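Local coordinates for protein glutathione S-transferase (Pseudomonas protegens, PDB 4IKH) that binds two molecules of glutathione and probably works as a glutathione transferase, conjugating the thiol of glutathione to electrophilic substrates, at residues Asn139-Arg144 and Ile196-Ala201; Gly104-Gln109 and Glu179-Ala184. One frame throughout, in Å; residues are numbered along the deposited sequence.

Interactions 1 and 2 lie on opposite sides of the chain's centre, about 31 Å apart between centres, yet both involve helices 111-140 and 183-196. Interaction 1 is at their later ends: the last residues of helix 111-140 and what follows them meet the loop leaving helix 183-196. Interaction 2 is at the earlier ends, where the loop leading into helix 111-140 meets the start of helix 183-196. Chemistry follows place. Partly buried, interaction 1 mixes an amide bond, three aromatic rings and a long salt bridge at a glutathione pocket, to which Y199 belongs. Interaction 2 is buried, with leucine and isoleucine side chains and the Y181 ring packed beside one backbone hydrogen bond and a helix cap.

Interaction 1 (Asn139-Arg144 and Ile196-Ala201); sequences NKFAGR and IGFYEA
K140, in the last part of helix 111-140, and Y199, in a type I turn running from G197 to E200, bring their CA atoms to 5.8 Å, the nearest backbone approach of the two segments. One hydrogen bond joins the two segments: N139 ND2 donates to Y199 O at 3.0 Å. The acceptor lies in the plane of the N139 amide and the donor almost in line with the carbonyl (C=O...N 168°), although the N-H itself is less straight at 145°. Asparagine suits the place, because its short side chain carries a planar amide N-H donor to a turn carbonyl. K140 works through its methylenes as much as its charge. Its chain bends about CB-CG (chi2 64°), with CG over one face of its neighbour F141 and CE over a face of F198, 4.1 Å above that ring and toward its rim. Past the ring, NZ makes a long salt bridge of 3.9 Å to E200 OE1; R144 lies near the same carboxylate, beyond bonding distance. The far end of the F141 ring touches both rings of the turn. F198 CE2 meets the edge of F141 at CZ, 4.0 Å away, while F141 CE2 lies 4.0 Å from Y199 CE1 with the ring planes nearly perpendicular. Y199 also packs on W191 and N194 of helix 183-196 and touches a bound glutathione, so this turn forms part of a glutathione pocket. The chemistry implies a division of labour: the directional amide bond helps hold the turn backbone, the contact with F141 probably limits how far the Y199 ring can shift beside the ligand, and the lysine-glutamate pair, too long for a close bond, probably adds only a modest electrostatic pull.

Interaction 2 (Gly104-Gln109 and Glu179-Ala184); sequences GQLLAQ and ERYTIA
The backbone N of I183 donates to L106 O across 3.0 Å, in the carbonyl plane and fairly straight (N-H...O 154°). The bond sits at the start of helix 183-196, which opens with the Thr-X-X-Asp capping box familiar from the C-terminal domain of glutathione transferases. T182 is the N-cap: its OG1, turned between the backbone N and the carbonyl carbon (chi1 67°), accepts from A184 N at 3.3 Å, and the carboxylate of D185 accepts in turn from T182 N. With an alanine here, the A184 amide would probably lose its capping acceptor and the first turn of the helix could fray. Y181, just before the cap, packs on I186 in the helix, the pairing of a hydrophobic staple. L106 takes a left-handed backbone conformation that presents its carbonyl to the helix start, where T182 CB stands 3.4 Å from L106 O. Leucine suits the seam because its forked apolar end lets CD2 come within 3.9 Å of Y181 CD2 while CB lies by I183 CG2. M39 and I43 of helix 31-43 also pack on L106, so the contact joins the N-terminal thioredoxin-like domain to the helical one. Deeper in, the leucine next along the chain packs against the isoleucine: L107 CD2 touches I183 CD1, methyl to methyl, at 3.9 Å.

Interaction 1 (Asn139-Arg144 and Ile196-Ala201)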
ATOM      1  N   ASN A 139     -16.628  10.896  10.068  1.00 50.17           N
ATOM      2  CA  ASN A 139     -16.619  11.635  11.332  1.00 47.43           C
ATOM      3  C   ASN A 139     -16.346  13.132  11.166  1.00 51.51           C
ATOM      4  O   ASN A 139     -16.704  13.936  12.025  1.00 58.15           O
ATOM      5  CB  ASN A 139     -15.592  11.027  12.297  1.00 44.38           C
ATOM      6  CG  ASN A 139     -15.759  11.526  13.720  1.00 45.49           C
ATOM      7  OD1 ASN A 139     -16.773  11.253  14.361  1.00 48.35           O
ATOM      8  ND2 ASN A 139     -14.758  12.249  14.228  1.00 36.17           N
ATOM      9  N   LYS A 140     -15.715  13.502  10.058  1.00 51.98           N
ATOM     10  CA  LYS A 140     -15.254  14.873   9.870  1.00 54.98           C
ATOM     11  C   LYS A 140     -15.871  15.511   8.620  1.00 59.85           C
ATOM     12  O   LYS A 140     -16.098  16.722   8.573  1.00 59.78           O
ATOM     13  CB  LYS A 140     -13.720  14.887   9.792  1.00 52.41           C
ATOM     14  CG  LYS A 140     -13.078  16.246   9.563  1.00 51.67           C
ATOM     15  CD  LYS A 140     -13.340  17.190  10.715  1.00 53.79           C
ATOM     16  CE  LYS A 140     -12.560  18.486  10.554  1.00 57.37           C
ATOM     17  NZ  LYS A 140     -12.598  19.299  11.812  1.00 57.48           N
ATOM     18  N   PHE A 141     -16.160  14.686   7.616  1.00 57.35           N
ATOM     19  CA  PHE A 141     -16.621  15.196   6.330  1.00 59.62           C
ATOM     20  C   PHE A 141     -18.070  14.813   6.039  1.00 57.05           C
ATOM     21  O   PHE A 141     -18.848  14.568   6.964  1.00 52.17           O
ATOM     22  CB  PHE A 141     -15.687  14.727   5.215  1.00 64.20           C
ATOM     23  CG  PHE A 141     -14.253  15.106   5.441  1.00 66.09           C
ATOM     24  CD1 PHE A 141     -13.910  16.412   5.759  1.00 68.28           C
ATOM     25  CD2 PHE A 141     -13.247  14.151   5.366  1.00 66.86           C
ATOM     26  CE1 PHE A 141     -12.587  16.765   5.983  1.00 69.46           C
ATOM     27  CE2 PHE A 141     -11.924  14.497   5.590  1.00 65.33           C
ATOM     28  CZ  PHE A 141     -11.594  15.804   5.898  1.00 68.18           C
ATOM     29  N   ALA A 142     -18.423  14.766   4.756  1.00 55.80           N
ATOM     30  CA  ALA A 142     -19.821  14.611   4.339  1.00 53.07           C
ATOM     31  C   ALA A 142     -20.511  13.407   4.969  1.00 54.21           C
ATOM     32  O   ALA A 142     -21.722  13.426   5.201  1.00 56.13           O
ATOM     33  CB  ALA A 142     -19.916  14.536   2.827  1.00 52.00           C
ATOM     34  N   GLY A 143     -19.731  12.369   5.253  1.00 51.61           N
ATOM     35  CA  GLY A 143     -20.271  11.144   5.810  1.00 49.09           C
ATOM     36  C   GLY A 143     -20.737  11.300   7.242  1.00 49.52           C
ATOM     37  O   GLY A 143     -21.456  10.438   7.755  1.00 48.51           O
ATOM     38  N   ARG A 144     -20.330  12.395   7.883  1.00 53.17           N
ATOM     39  CA  ARG A 144     -20.715  12.697   9.264  1.00 60.24           C
ATOM     40  C   ARG A 144     -22.238  12.747   9.417  1.00 62.17           C
ATOM     41  O   ARG A 144     -22.778  12.355  10.454  1.00 58.87           O
ATOM     42  CB  ARG A 144     -20.114  14.045   9.683  1.00 69.38           C
ATOM     43  CG  ARG A 144     -19.854  14.208  11.178  1.00 78.65           C
ATOM     44  CD  ARG A 144     -20.055  15.654  11.641  1.00 87.26           C
ATOM     45  NE  ARG A 144     -19.243  16.629  10.908  1.00 92.96           N
ATOM     46  CZ  ARG A 144     -18.098  17.144  11.352  1.00 96.56           C
ATOM     47  NH1 ARG A 144     -17.608  16.773  12.530  1.00 97.99           N
ATOM     48  NH2 ARG A 144     -17.439  18.031  10.618  1.00 96.30           N
ATOM     49  N   ILE A 196      -6.155  11.569  15.382  1.00 46.75           N
ATOM     50  CA  ILE A 196      -6.503  12.116  16.696  1.00 48.85           C
ATOM     51  C   ILE A 196      -6.473  13.647  16.757  1.00 46.32           C
ATOM     52  O   ILE A 196      -6.985  14.243  17.706  1.00 51.93           O
ATOM     53  CB  ILE A 196      -5.616  11.523  17.821  1.00 48.39           C
ATOM     54  CG1 ILE A 196      -4.168  11.990  17.698  1.00 45.42           C
ATOM     55  CG2 ILE A 196      -5.671   9.997  17.803  1.00 53.36           C
ATOM     56  CD1 ILE A 196      -3.244  11.294  18.698  1.00 50.33           C
ATOM     57  N   GLY A 197      -5.865  14.278  15.758  1.00 44.47           N
ATOM     58  CA  GLY A 197      -5.905  15.724  15.651  1.00 46.15           C
ATOM     59  C   GLY A 197      -7.020  16.178  14.716  1.00 52.36           C
ATOM     60  O   GLY A 197      -8.165  16.359  15.141  1.00 49.28           O
ATOM     61  N   PHE A 198      -6.691  16.340  13.435  1.00 51.15           N
ATOM     62  CA  PHE A 198      -7.623  16.907  12.454  1.00 50.51           C
ATOM     63  C   PHE A 198      -8.963  16.164  12.370  1.00 48.35           C
ATOM     64  O   PHE A 198     -10.027  16.784  12.253  1.00 48.43           O
ATOM     65  CB  PHE A 198      -6.957  16.950  11.073  1.00 53.18           C
ATOM     66  CG  PHE A 198      -7.738  17.714  10.035  1.00 55.60           C
ATOM     67  CD1 PHE A 198      -8.155  19.017  10.277  1.00 57.09           C
ATOM     68  CD2 PHE A 198      -8.024  17.142   8.802  1.00 59.25           C
ATOM     69  CE1 PHE A 198      -8.862  19.728   9.323  1.00 55.69           C
ATOM     70  CE2 PHE A 198      -8.734  17.848   7.836  1.00 58.09           C
ATOM     71  CZ  PHE A 198      -9.152  19.144   8.100  1.00 58.83           C
ATOM     72  N   TYR A 199      -8.903  14.836  12.419  1.00 46.96           N
ATOM     73  CA  TYR A 199     -10.095  13.999  12.310  1.00 42.06           C
ATOM     74  C   TYR A 199     -10.904  13.939  13.609  1.00 43.72           C
ATOM     75  O   TYR A 199     -12.047  13.469  13.607  1.00 38.15           O
ATOM     76  CB  TYR A 199      -9.710  12.587  11.877  1.00 38.30           C
ATOM     77  CG  TYR A 199      -9.379  12.451  10.410  1.00 39.69           C
ATOM     78  CD1 TYR A 199      -9.444  13.546   9.555  1.00 42.26           C
ATOM     79  CD2 TYR A 199      -9.022  11.219   9.872  1.00 37.24           C
ATOM     80  CE1 TYR A 199      -9.152  13.420   8.214  1.00 42.18           C
ATOM     81  CE2 TYR A 199      -8.730  11.084   8.525  1.00 40.26           C
ATOM     82  CZ  TYR A 199      -8.798  12.186   7.700  1.00 42.45           C
ATOM     83  OH  TYR A 199      -8.511  12.056   6.351  1.00 37.83           O
ATOM     84  N   GLU A 200     -10.307  14.397  14.710  1.00 51.51           N
ATOM     85  CA  GLU A 200     -10.991  14.457  16.006  1.00 52.60           C
ATOM     86  C   GLU A 200     -11.535  13.105  16.486  1.00 47.16           C
ATOM     87  O   GLU A 200     -12.560  13.047  17.171  1.00 50.35           O
ATOM     88  CB  GLU A 200     -12.119  15.500  15.968  1.00 62.35           C
ATOM     89  CG  GLU A 200     -11.648  16.927  15.687  1.00 69.17           C
ATOM     90  CD  GLU A 200     -12.794  17.923  15.592  1.00 73.68           C
ATOM     91  OE1 GLU A 200     -13.866  17.564  15.056  1.00 68.93           O
ATOM     92  OE2 GLU A 200     -12.624  19.069  16.058  1.00 79.89           O
ATOM     93  N   ALA A 201     -10.833  12.026  16.151  1.00 42.47           N
ATOM     94  CA  ALA A 201     -11.313  10.677  16.441  1.00 37.62           C
ATOM     95  C   ALA A 201     -10.546  10.012  17.579  1.00 35.41           C
ATOM     96  O   ALA A 201     -10.631   8.789  17.763  1.00 37.25           O
ATOM     97  CB  ALA A 201     -11.232   9.817  15.183  1.00 35.53           C
TER

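Interaction 2 (Gly104-Gln109 and Glu179-Ala184)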
ATOM      1  N   GLY A 104      20.518   6.388   0.852  1.00 57.78           N
ATOM      2  CA  GLY A 104      21.092   5.321   1.658  1.00 53.79           C
ATOM      3  C   GLY A 104      20.674   5.391   3.120  1.00 51.54           C
ATOM      4  O   GLY A 104      21.319   4.791   3.986  1.00 51.49           O
ATOM      5  N   GLN A 105      19.587   6.111   3.394  1.00 50.50           N
ATOM      6  CA  GLN A 105      19.156   6.367   4.765  1.00 48.86           C
ATOM      7  C   GLN A 105      17.792   5.762   5.071  1.00 45.92           C
ATOM      8  O   GLN A 105      16.988   5.535   4.166  1.00 37.02           O
ATOM      9  CB  GLN A 105      19.098   7.875   5.034  1.00 47.64           C
ATOM     10  CG  GLN A 105      20.430   8.604   4.897  1.00 49.87           C
ATOM     11  CD  GLN A 105      20.347  10.050   5.357  1.00 51.91           C
ATOM     12  OE1 GLN A 105      19.722  10.358   6.375  1.00 56.09           O
ATOM     13  NE2 GLN A 105      20.971  10.947   4.602  1.00 51.52           N
ATOM     14  N   LEU A 106      17.547   5.499   6.356  1.00 40.85           N
ATOM     15  CA  LEU A 106      16.212   5.153   6.857  1.00 34.27           C
ATOM     16  C   LEU A 106      15.608   3.872   6.264  1.00 36.38           C
ATOM     17  O   LEU A 106      14.415   3.597   6.432  1.00 37.08           O
ATOM     18  CB  LEU A 106      15.263   6.343   6.688  1.00 36.36           C
ATOM     19  CG  LEU A 106      15.808   7.624   7.336  1.00 49.91           C
ATOM     20  CD1 LEU A 106      14.848   8.788   7.159  1.00 54.69           C
ATOM     21  CD2 LEU A 106      16.128   7.397   8.815  1.00 49.85           C
ATOM     22  N   LEU A 107      16.437   3.090   5.581  1.00 41.31           N
ATOM     23  CA  LEU A 107      16.024   1.788   5.077  1.00 42.35           C
ATOM     24  C   LEU A 107      17.271   0.945   4.886  1.00 40.80           C
ATOM     25  O   LEU A 107      18.195   1.350   4.180  1.00 49.55           O
ATOM     26  CB  LEU A 107      15.240   1.924   3.762  1.00 38.85           C
ATOM     27  CG  LEU A 107      14.794   0.627   3.071  1.00 41.51           C
ATOM     28  CD1 LEU A 107      13.975  -0.241   4.017  1.00 35.86           C
ATOM     29  CD2 LEU A 107      14.005   0.919   1.793  1.00 39.90           C
ATOM     30  N   ALA A 108      17.302  -0.224   5.523  1.00 39.54           N
ATOM     31  CA  ALA A 108      18.474  -1.095   5.457  1.00 44.42           C
ATOM     32  C   ALA A 108      18.703  -1.569   4.021  1.00 50.67           C
ATOM     33  O   ALA A 108      17.746  -1.795   3.282  1.00 45.99           O
ATOM     34  CB  ALA A 108      18.321  -2.280   6.406  1.00 39.50           C
ATOM     35  N   GLN A 109      19.974  -1.716   3.645  1.00 57.93           N
ATOM     36  CA  GLN A 109      20.373  -1.972   2.265  1.00 63.50           C
ATOM     37  C   GLN A 109      19.913  -3.331   1.772  1.00 71.89           C
ATOM     38  O   GLN A 109      19.702  -3.538   0.569  1.00 73.89           O
ATOM     39  CB  GLN A 109      21.893  -1.866   2.123  1.00 68.95           C
ATOM     40  CG  GLN A 109      22.402  -0.450   1.930  1.00 77.02           C
ATOM     41  CD  GLN A 109      21.804   0.209   0.705  1.00 84.43           C
ATOM     42  OE1 GLN A 109      21.693  -0.408  -0.359  1.00 89.65           O
ATOM     43  NE2 GLN A 109      21.406   1.470   0.848  1.00 83.97           N
ATOM     44  N   GLU A 179      15.205  -0.726  17.252  1.00 50.45           N
ATOM     45  CA  GLU A 179      16.130   0.328  17.648  1.00 58.75           C
ATOM     46  C   GLU A 179      16.268   1.439  16.603  1.00 54.98           C
ATOM     47  O   GLU A 179      16.419   2.611  16.946  1.00 52.14           O
ATOM     48  CB  GLU A 179      17.486  -0.280  18.008  1.00 69.10           C
ATOM     49  CG  GLU A 179      17.353  -1.468  18.963  1.00 81.01           C
ATOM     50  CD  GLU A 179      18.393  -1.467  20.065  1.00 94.05           C
ATOM     51  OE1 GLU A 179      19.539  -1.886  19.798  1.00 98.61           O
ATOM     52  OE2 GLU A 179      18.062  -1.058  21.201  1.00 98.48           O
ATOM     53  N   ARG A 180      16.179   1.071  15.330  1.00 48.75           N
ATOM     54  CA  ARG A 180      16.378   2.014  14.234  1.00 55.76           C
ATOM     55  C   ARG A 180      15.092   2.712  13.798  1.00 53.49           C
ATOM     56  O   ARG A 180      14.064   2.059  13.565  1.00 46.47           O
ATOM     57  CB  ARG A 180      16.987   1.292  13.026  1.00 59.38           C
ATOM     58  CG  ARG A 180      18.342   0.672  13.310  1.00 75.72           C
ATOM     59  CD  ARG A 180      19.430   1.315  12.472  1.00 85.41           C
ATOM     60  NE  ARG A 180      20.723   1.268  13.147  1.00 94.05           N
ATOM     61  CZ  ARG A 180      21.884   1.552  12.562  1.00 98.75           C
ATOM     62  NH1 ARG A 180      21.914   1.890  11.280  1.00 96.66           N
ATOM     63  NH2 ARG A 180      23.013   1.490  13.259  1.00101.27           N
ATOM     64  N   TYR A 181      15.167   4.036  13.682  1.00 37.46           N
ATOM     65  CA  TYR A 181      14.109   4.863  13.099  1.00 45.60           C
ATOM     66  C   TYR A 181      14.093   4.672  11.575  1.00 39.69           C
ATOM     67  O   TYR A 181      15.116   4.869  10.924  1.00 43.06           O
ATOM     68  CB  TYR A 181      14.426   6.312  13.441  1.00 45.26           C
ATOM     69  CG  TYR A 181      13.558   7.400  12.838  1.00 41.83           C
ATOM     70  CD1 TYR A 181      12.223   7.540  13.194  1.00 41.56           C
ATOM     71  CD2 TYR A 181      14.108   8.342  11.975  1.00 39.96           C
ATOM     72  CE1 TYR A 181      11.441   8.571  12.667  1.00 38.73           C
ATOM     73  CE2 TYR A 181      13.343   9.369  11.448  1.00 39.58           C
ATOM     74  CZ  TYR A 181      12.016   9.481  11.798  1.00 37.48           C
ATOM     75  OH  TYR A 181      11.268  10.516  11.283  1.00 37.59           O
ATOM     76  N   THR A 182      12.953   4.290  10.996  1.00 37.70           N
ATOM     77  CA  THR A 182      12.943   3.977   9.552  1.00 36.52           C
ATOM     78  C   THR A 182      11.815   4.656   8.770  1.00 37.65           C
ATOM     79  O   THR A 182      10.986   5.363   9.348  1.00 41.86           O
ATOM     80  CB  THR A 182      12.862   2.451   9.286  1.00 36.19           C
ATOM     81  OG1 THR A 182      11.589   1.950   9.720  1.00 34.36           O
ATOM     82  CG2 THR A 182      13.979   1.693  10.000  1.00 32.90           C
ATOM     83  N   ILE A 183      11.773   4.436   7.456  1.00 34.26           N
ATOM     84  CA  ILE A 183      10.661   4.954   6.648  1.00 29.44           C
ATOM     85  C   ILE A 183       9.304   4.446   7.128  1.00 28.55           C
ATOM     86  O   ILE A 183       8.285   5.085   6.899  1.00 28.87           O
ATOM     87  CB  ILE A 183      10.816   4.675   5.108  1.00 37.95           C
ATOM     88  CG1 ILE A 183      11.077   3.193   4.808  1.00 37.58           C
ATOM     89  CG2 ILE A 183      11.906   5.550   4.508  1.00 38.79           C
ATOM     90  CD1 ILE A 183      10.999   2.870   3.278  1.00 32.74           C
ATOM     91  N   ALA A 184       9.283   3.301   7.805  1.00 30.47           N
ATOM     92  CA  ALA A 184       8.031   2.787   8.369  1.00 30.51           C
ATOM     93  C   ALA A 184       7.424   3.758   9.385  1.00 32.04           C
ATOM     94  O   ALA A 184       6.197   3.948   9.418  1.00 28.18           O
ATOM     95  CB  ALA A 184       8.245   1.416   8.996  1.00 37.75           C
TER